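Local coordinates for protein precorrin-3 methylase (Rhodobacter capsulatus, PDB 3NUT) that probably transfers a methyl group from S-adenosyl-L-methionine to a precorrin-3 intermediate on the biosynthetic pathway to cobalamin (vitamin B12), at residues G9-A14 and S96-A101; H70-A75 and T111-L116; I197-A202 and R216-E221. One frame throughout, in Å; residues are numbered along the deposited sequence.

Interaction 1: G9-A14 and S96-A101; sequences GWVTVA and SALFEA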
# COMPACT_ATOMS: atom_id res chain seq x y z
N GLY A 9 14.80 24.61 10.21
CA GLY A 9 14.33 23.87 9.05
C GLY A 9 13.87 22.45 9.28
O GLY A 9 13.79 21.97 10.41
N TRP A 10 13.56 21.75 8.19
CA TRP A 10 13.22 20.36 8.29
C TRP A 10 13.44 19.60 6.99
O TRP A 10 13.81 20.16 5.98
CB TRP A 10 11.78 20.20 8.75
CG TRP A 10 10.75 21.15 8.17
CD1 TRP A 10 10.10 22.15 8.83
CD2 TRP A 10 10.20 21.12 6.85
NE1 TRP A 10 9.19 22.76 8.01
CE2 TRP A 10 9.21 22.14 6.79
CE3 TRP A 10 10.44 20.34 5.71
CZ2 TRP A 10 8.46 22.42 5.62
CZ3 TRP A 10 9.70 20.61 4.54
CH2 TRP A 10 8.73 21.66 4.50
N VAL A 11 13.19 18.30 7.02
CA VAL A 11 13.30 17.48 5.82
C VAL A 11 11.99 16.71 5.77
O VAL A 11 11.63 16.00 6.71
CB VAL A 11 14.50 16.47 5.90
CG1 VAL A 11 14.52 15.53 4.73
CG2 VAL A 11 15.84 17.20 6.03
N THR A 12 11.28 16.84 4.67
CA THR A 12 10.09 16.06 4.48
C THR A 12 10.40 15.11 3.33
O THR A 12 10.93 15.52 2.30
CB THR A 12 8.88 16.97 4.13
OG1 THR A 12 8.50 17.72 5.29
CG2 THR A 12 7.67 16.12 3.66
N VAL A 13 10.07 13.84 3.49
CA VAL A 13 10.14 12.95 2.36
C VAL A 13 8.69 12.74 1.93
O VAL A 13 7.88 12.31 2.72
CB VAL A 13 10.82 11.62 2.72
CG1 VAL A 13 11.01 10.76 1.46
CG2 VAL A 13 12.16 11.92 3.33
N ALA A 14 8.37 13.09 0.68
CA ALA A 14 7.00 13.16 0.22
C ALA A 14 6.71 12.29 -1.00
O ALA A 14 7.40 12.41 -2.03
CB ALA A 14 6.65 14.62 -0.10
N SER A 96 13.51 5.37 3.81
CA SER A 96 14.56 4.46 4.31
C SER A 96 15.98 5.03 4.28
O SER A 96 16.70 4.97 5.29
CB SER A 96 14.58 3.18 3.46
OG SER A 96 14.10 2.10 4.21
N ALA A 97 16.37 5.52 3.11
CA ALA A 97 17.66 6.12 2.89
C ALA A 97 17.90 7.33 3.77
O ALA A 97 19.02 7.57 4.20
CB ALA A 97 17.78 6.52 1.44
N LEU A 98 16.86 8.13 4.01
CA LEU A 98 17.01 9.27 4.91
C LEU A 98 17.36 8.81 6.32
O LEU A 98 18.23 9.41 6.97
CB LEU A 98 15.76 10.17 4.91
CG LEU A 98 15.69 11.29 5.97
CD1 LEU A 98 16.80 12.32 5.72
CD2 LEU A 98 14.31 11.97 6.00
N PHE A 99 16.70 7.75 6.78
CA PHE A 99 16.96 7.23 8.11
C PHE A 99 18.30 6.50 8.17
O PHE A 99 18.99 6.56 9.20
CB PHE A 99 15.79 6.38 8.64
CG PHE A 99 14.54 7.18 8.80
CD1 PHE A 99 14.48 8.22 9.70
CD2 PHE A 99 13.43 6.93 8.00
CE1 PHE A 99 13.33 8.98 9.83
CE2 PHE A 99 12.29 7.68 8.12
CZ PHE A 99 12.23 8.71 9.02
N GLU A 100 18.68 5.88 7.05
CA GLU A 100 20.08 5.45 6.91
C GLU A 100 21.12 6.58 6.96
O GLU A 100 22.12 6.44 7.65
CB GLU A 100 20.31 4.58 5.67
CG GLU A 100 19.76 3.19 5.83
CD GLU A 100 19.76 2.40 4.52
OE1 GLU A 100 18.65 2.21 3.96
OE2 GLU A 100 20.86 1.95 4.09
N ALA A 101 20.91 7.68 6.24
CA ALA A 101 21.84 8.79 6.33
C ALA A 101 21.87 9.40 7.74
O ALA A 101 22.91 9.78 8.21
CB ALA A 101 21.52 9.86 5.30
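Leu98 reaches from helix 94-104 to Val11 and Val13 on strand 10-15, a helix-on-sheet contact in the N-terminal α/β part of the tetrapyrrole methylase fold. The strand is flanked within its parallel sheet by strands 80-85 and 113-116, and it offers the helix every second residue. With CG anti to the backbone N (chi1 171°), the leucine stretches out from the helix; its CB and CG come no nearer than 4.3 Å (Leu98 CB to Val13 CG2), leaving the close contacts to the methyls. At the fork, CD1 lies on the Val11 side, 4.1 Å from Val11 CG1. CD2 touches both valines, 3.8 Å from Val11 CG1, and also reaches the CG2 branch of Val13. Both valine side chains slide past the leucine, which points the opposite way to them. Around this buried apolar core, Leu72 also packs on Leu98 and Ile115 on Val13, while Phe99, one residue further along the helix, meets Trp242 of the second subunit. The side chain of Val13 lies about 9 Å from the bound S-adenosyl-L-homocysteine. The packing is tightest at the methyl pair Leu98 CD2 and Val13 CG2, 3.4 Å apart and closer than usual van der Waals contact.

Interaction 2: H70-A75 and T111-L116; sequences HALEMA and TEIRIL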
# COMPACT_ATOMS: atom_id res chain seq x y z
N HIS A 70 22.74 15.46 2.37
CA HIS A 70 22.74 16.84 1.94
C HIS A 70 21.45 17.53 2.36
O HIS A 70 21.48 18.69 2.79
CB HIS A 70 22.92 16.93 0.44
CG HIS A 70 22.87 18.33 -0.09
ND1 HIS A 70 22.22 18.65 -1.27
CD2 HIS A 70 23.40 19.48 0.37
CE1 HIS A 70 22.36 19.94 -1.50
NE2 HIS A 70 23.06 20.47 -0.52
N ALA A 71 20.34 16.81 2.23
CA ALA A 71 19.06 17.29 2.70
C ALA A 71 19.12 17.65 4.19
O ALA A 71 18.63 18.69 4.60
CB ALA A 71 17.99 16.23 2.45
N LEU A 72 19.74 16.77 4.99
CA LEU A 72 19.90 17.01 6.42
C LEU A 72 20.74 18.25 6.68
O LEU A 72 20.46 19.00 7.62
CB LEU A 72 20.52 15.81 7.13
CG LEU A 72 19.80 14.47 7.22
CD1 LEU A 72 20.78 13.49 7.83
CD2 LEU A 72 18.55 14.59 8.10
N GLU A 73 21.76 18.46 5.85
CA GLU A 73 22.69 19.58 6.04
C GLU A 73 22.02 20.89 5.78
O GLU A 73 22.33 21.89 6.45
CB GLU A 73 23.91 19.47 5.12
CG GLU A 73 24.93 18.39 5.52
CD GLU A 73 25.90 18.05 4.37
OE1 GLU A 73 25.90 18.75 3.34
OE2 GLU A 73 26.69 17.10 4.50
N MET A 74 21.13 20.91 4.79
CA MET A 74 20.40 22.12 4.43
C MET A 74 19.39 22.45 5.54
O MET A 74 19.22 23.61 5.89
CB MET A 74 19.69 21.99 3.09
CG MET A 74 20.58 21.80 1.85
SD MET A 74 19.54 21.48 0.33
CE MET A 74 19.55 23.11 -0.19
N ALA A 75 18.76 21.42 6.09
CA ALA A 75 17.77 21.61 7.13
C ALA A 75 18.43 22.27 8.33
O ALA A 75 17.79 23.01 9.06
CB ALA A 75 17.11 20.30 7.50
N THR A 111 17.30 16.57 13.96
CA THR A 111 16.66 17.19 12.80
C THR A 111 15.16 16.88 12.78
O THR A 111 14.77 15.75 13.04
CB THR A 111 17.30 16.72 11.42
OG1 THR A 111 18.73 16.89 11.42
CG2 THR A 111 16.69 17.51 10.24
N GLU A 112 14.32 17.87 12.48
CA GLU A 112 12.90 17.59 12.31
C GLU A 112 12.63 16.86 10.98
O GLU A 112 13.07 17.30 9.93
CB GLU A 112 12.06 18.86 12.36
CG GLU A 112 10.60 18.53 12.52
CD GLU A 112 9.69 19.73 12.44
OE1 GLU A 112 10.13 20.85 12.79
OE2 GLU A 112 8.51 19.52 12.02
N ILE A 113 11.91 15.75 11.04
CA ILE A 113 11.72 14.91 9.88
C ILE A 113 10.26 14.53 9.80
O ILE A 113 9.67 14.21 10.81
CB ILE A 113 12.58 13.62 9.92
CG1 ILE A 113 14.00 13.93 9.42
CG2 ILE A 113 11.99 12.57 9.00
CD1 ILE A 113 15.13 13.04 10.05
N ARG A 114 9.69 14.61 8.60
CA ARG A 114 8.29 14.27 8.35
C ARG A 114 8.26 13.38 7.12
O ARG A 114 8.89 13.70 6.11
CB ARG A 114 7.52 15.54 8.05
CG ARG A 114 7.46 16.56 9.20
CD ARG A 114 7.24 17.97 8.66
NE ARG A 114 7.10 18.96 9.74
CZ ARG A 114 6.74 20.24 9.58
NH1 ARG A 114 6.47 20.73 8.38
NH2 ARG A 114 6.66 21.03 10.64
N ILE A 115 7.53 12.27 7.20
CA ILE A 115 7.39 11.32 6.10
C ILE A 115 5.92 11.33 5.68
O ILE A 115 5.04 11.00 6.48
CB ILE A 115 7.80 9.89 6.54
CG1 ILE A 115 9.19 9.90 7.21
CG2 ILE A 115 7.76 8.87 5.31
CD1 ILE A 115 10.37 10.12 6.22
N LEU A 116 5.66 11.72 4.42
CA LEU A 116 4.30 11.95 3.92
C LEU A 116 3.93 10.88 2.88
O LEU A 116 4.56 10.82 1.82
CB LEU A 116 4.20 13.36 3.31
CG LEU A 116 4.66 14.48 4.27
CD1 LEU A 116 4.35 15.84 3.61
CD2 LEU A 116 3.94 14.37 5.64
O HOH W 1 19.53 19.20 10.38
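Leu72 on helix 65-76 and Thr111, just ahead of strand 113-116, bring the two backbones nearest, with their CA atoms 7.2 Å apart. From there Leu72 CD2 lies against the threonine's branch point, 4.0 Å from Thr111 OG1 and 4.1 Å from both Thr111 CB and Thr111 CG2, the two side chains meeting at a slant. Thr111 is turned with CG2 anti to its own N, which puts this methyl 3.9 Å from the CB of Ala75, one helical turn beyond Leu72. The helix thereby rests on the end of the parallel α/β sheet where strand 113-116 forms the border within this chain. Ile113 adds the tip of its longer branch, CD1, 4.2 Å from Leu72 CD2; Leu98 also packs on Ile113, as does Trp242 of the second subunit. The polar side of Thr111 is held separately: a water donates to Thr111 OG1 (2.7 Å) and also to the helix carbonyl Leu72 O (2.9 Å), and the hydroxyl is further hydrogen-bonded to His108 O. Further along this segment, a salt bridge joins Arg114 NE to Glu112 OE2 (2.7 Å), with Arg114 NH2 reaching the same oxygen; both hydrogen bonds are strongly bent and weak.

Interaction 3: I197-A202 and R216-E221; sequences ILFARA and RDATPE. With SAH (S-adenosyl-L-homocysteine), chain E.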
# COMPACT_ATOMS: atom_id res chain seq x y z
N ILE A 197 -1.30 -13.80 -13.84
CA ILE A 197 -0.29 -12.77 -13.73
C ILE A 197 -0.73 -11.58 -14.57
O ILE A 197 -1.29 -11.73 -15.66
CB ILE A 197 1.09 -13.22 -14.25
CG1 ILE A 197 1.36 -14.71 -13.95
CG2 ILE A 197 2.20 -12.28 -13.72
CD1 ILE A 197 1.58 -15.09 -12.47
N LEU A 198 -0.43 -10.40 -14.04
CA LEU A 198 -0.91 -9.14 -14.58
C LEU A 198 0.29 -8.26 -14.78
O LEU A 198 1.09 -8.08 -13.86
CB LEU A 198 -1.84 -8.45 -13.58
CG LEU A 198 -3.27 -8.91 -13.31
CD1 LEU A 198 -3.36 -10.16 -12.44
CD2 LEU A 198 -3.99 -7.77 -12.61
N PHE A 199 0.40 -7.70 -15.97
CA PHE A 199 1.44 -6.72 -16.25
C PHE A 199 0.74 -5.38 -16.42
O PHE A 199 -0.08 -5.19 -17.34
CB PHE A 199 2.27 -7.10 -17.48
CG PHE A 199 3.01 -8.41 -17.33
CD1 PHE A 199 4.32 -8.44 -16.88
CD2 PHE A 199 2.37 -9.62 -17.63
CE1 PHE A 199 5.01 -9.65 -16.73
CE2 PHE A 199 3.04 -10.83 -17.49
CZ PHE A 199 4.37 -10.84 -17.04
N ALA A 200 1.02 -4.48 -15.49
CA ALA A 200 0.35 -3.18 -15.50
C ALA A 200 1.36 -2.08 -15.73
O ALA A 200 2.26 -1.83 -14.93
CB ALA A 200 -0.47 -2.96 -14.24
N ARG A 201 1.20 -1.44 -16.88
CA ARG A 201 2.21 -0.58 -17.42
C ARG A 201 1.74 0.86 -17.35
O ARG A 201 0.64 1.18 -17.80
CB ARG A 201 2.49 -1.00 -18.88
CG ARG A 201 3.36 -0.04 -19.66
CD ARG A 201 3.43 -0.38 -21.16
NE ARG A 201 3.62 0.83 -21.97
CZ ARG A 201 4.75 1.55 -22.01
NH1 ARG A 201 5.80 1.19 -21.27
NH2 ARG A 201 4.81 2.62 -22.79
N ALA A 202 2.58 1.71 -16.78
CA ALA A 202 2.38 3.16 -16.80
C ALA A 202 1.03 3.53 -16.21
O ALA A 202 0.26 4.31 -16.78
CB ALA A 202 2.51 3.74 -18.24
N ARG A 216 1.69 -19.88 -17.14
CA ARG A 216 2.13 -20.74 -18.25
C ARG A 216 2.48 -19.95 -19.51
O ARG A 216 3.46 -20.25 -20.18
CB ARG A 216 1.03 -21.77 -18.58
CG ARG A 216 0.37 -21.57 -19.97
CD ARG A 216 -1.13 -21.77 -19.97
NE ARG A 216 -1.55 -22.93 -19.18
CZ ARG A 216 -2.80 -23.38 -19.10
NH1 ARG A 216 -3.77 -22.77 -19.77
NH2 ARG A 216 -3.07 -24.43 -18.34
N ASP A 217 1.65 -18.94 -19.83
CA ASP A 217 1.73 -18.19 -21.08
C ASP A 217 2.63 -16.94 -21.02
O ASP A 217 2.84 -16.28 -22.05
CB ASP A 217 0.33 -17.75 -21.51
CG ASP A 217 -0.42 -18.85 -22.22
OD1 ASP A 217 0.05 -19.31 -23.28
OD2 ASP A 217 -1.50 -19.25 -21.72
N ALA A 218 3.14 -16.64 -19.82
CA ALA A 218 3.85 -15.40 -19.55
C ALA A 218 5.33 -15.47 -19.94
O ALA A 218 5.96 -16.51 -19.79
CB ALA A 218 3.72 -15.03 -18.08
N THR A 219 5.86 -14.35 -20.44
CA THR A 219 7.28 -14.21 -20.77
C THR A 219 7.83 -12.89 -20.16
O THR A 219 7.05 -11.95 -19.91
CB THR A 219 7.51 -14.22 -22.30
OG1 THR A 219 6.90 -13.07 -22.89
CG2 THR A 219 6.90 -15.46 -22.95
N PRO A 220 9.16 -12.80 -19.91
CA PRO A 220 9.68 -11.63 -19.18
C PRO A 220 9.58 -10.30 -19.92
O PRO A 220 9.43 -9.26 -19.29
CB PRO A 220 11.16 -11.99 -18.92
CG PRO A 220 11.51 -12.96 -19.98
CD PRO A 220 10.23 -13.76 -20.26
N GLU A 221 9.65 -10.33 -21.25
CA GLU A 221 9.60 -9.11 -22.05
C GLU A 221 8.20 -8.47 -22.01
O GLU A 221 7.95 -7.46 -22.68
CB GLU A 221 10.10 -9.36 -23.48
CG GLU A 221 9.13 -10.12 -24.42
CD GLU A 221 9.16 -11.63 -24.23
OE1 GLU A 221 9.98 -12.12 -23.41
OE2 GLU A 221 8.36 -12.33 -24.91
N SAH E . 7.96 4.42 -4.00
CA SAH E . 7.45 3.79 -5.26
CB SAH E . 8.29 2.56 -5.63
CG SAH E . 9.65 2.96 -6.20
SD SAH E . 10.42 1.67 -7.16
C SAH E . 6.05 3.40 -4.97
O SAH E . 5.74 3.47 -3.79
OXT SAH E . 5.22 3.03 -5.82
C5' SAH E . 9.90 2.08 -8.81
C4' SAH E . 9.08 0.93 -9.44
O4' SAH E . 7.71 1.06 -9.03
C3' SAH E . 9.03 0.87 -10.97
O3' SAH E . 10.06 0.06 -11.56
C2' SAH E . 7.69 0.23 -11.25
O2' SAH E . 7.74 -1.20 -11.08
C1' SAH E . 6.83 0.78 -10.13
N9 SAH E . 6.08 1.98 -10.55
C8 SAH E . 6.25 3.25 -10.10
N7 SAH E . 5.35 4.08 -10.71
C5 SAH E . 4.59 3.35 -11.56
C6 SAH E . 3.45 3.59 -12.50
N6 SAH E . 2.92 4.82 -12.70
N1 SAH E . 2.95 2.53 -13.19
C2 SAH E . 3.46 1.29 -13.03
N3 SAH E . 4.48 1.01 -12.19
C4 SAH E . 5.08 1.98 -11.45
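Phe199 meets Ala218 and Thr219 where the loop after strand 209-214 runs back past strand 196-201 on its way to strand 227-231. These three strands are antiparallel neighbours in the mixed sheet of the C-terminal half of the tetrapyrrole methylase fold, with 196-201 in the middle. The close-packed part is centred on the phenylalanine ring. Its CG is anti to the carbonyl carbon (chi1 -62°), and the ring meets Ala218 at its edge: Ala218 CB lies near the ring plane, 4.3 Å from Phe199 CE2. The backbone carbonyl of the next residue comes in obliquely, with Thr219 O 4.1 Å from Phe199 CZ. Ile197, two residues earlier on the same side of the strand, also turns toward the loop but stays further back. Phe180 of helix 179-190, Val213 and Val229 also pack on Phe199.

The other side of the loop is looser and faces solvent. There the side chains of Thr219 and Glu221 point away from the strand and pair with each other: Thr219 OG1 donates to Glu221 OE2 over 2.6 Å, from well above the carboxylate plane (68° out of it). Exposed Arg216 extends outward to a salt bridge with Glu214. At its far end the strand and the residue after it bring backbone atoms to the adenine at van der Waals range: Ala200 O is 3.8 Å from C2 of S-adenosyl-L-homocysteine, and Ala202 N is 3.7 Å from its N1.

Interactions 1 and 2 are almost one core: their centres lie about 5 Å apart, their segments alternate along the chain, and strands 10-15 and 113-116 are parallel neighbours joined by backbone hydrogen bonds, such as Val13 N to Arg114 O (2.9 Å). Helices 65-76 and 94-104 pack beside each other there, and both contacts touch the second subunit. Interaction 3 comes later in the chain, in a separate mixed sheet on the opposite side of the chain's centre, about 34 Å from interaction 1 and about 38 Å from interaction 2 between centres. S-adenosyl-L-homocysteine binds between these two halves, with the strand of interaction 3 bordering its adenine.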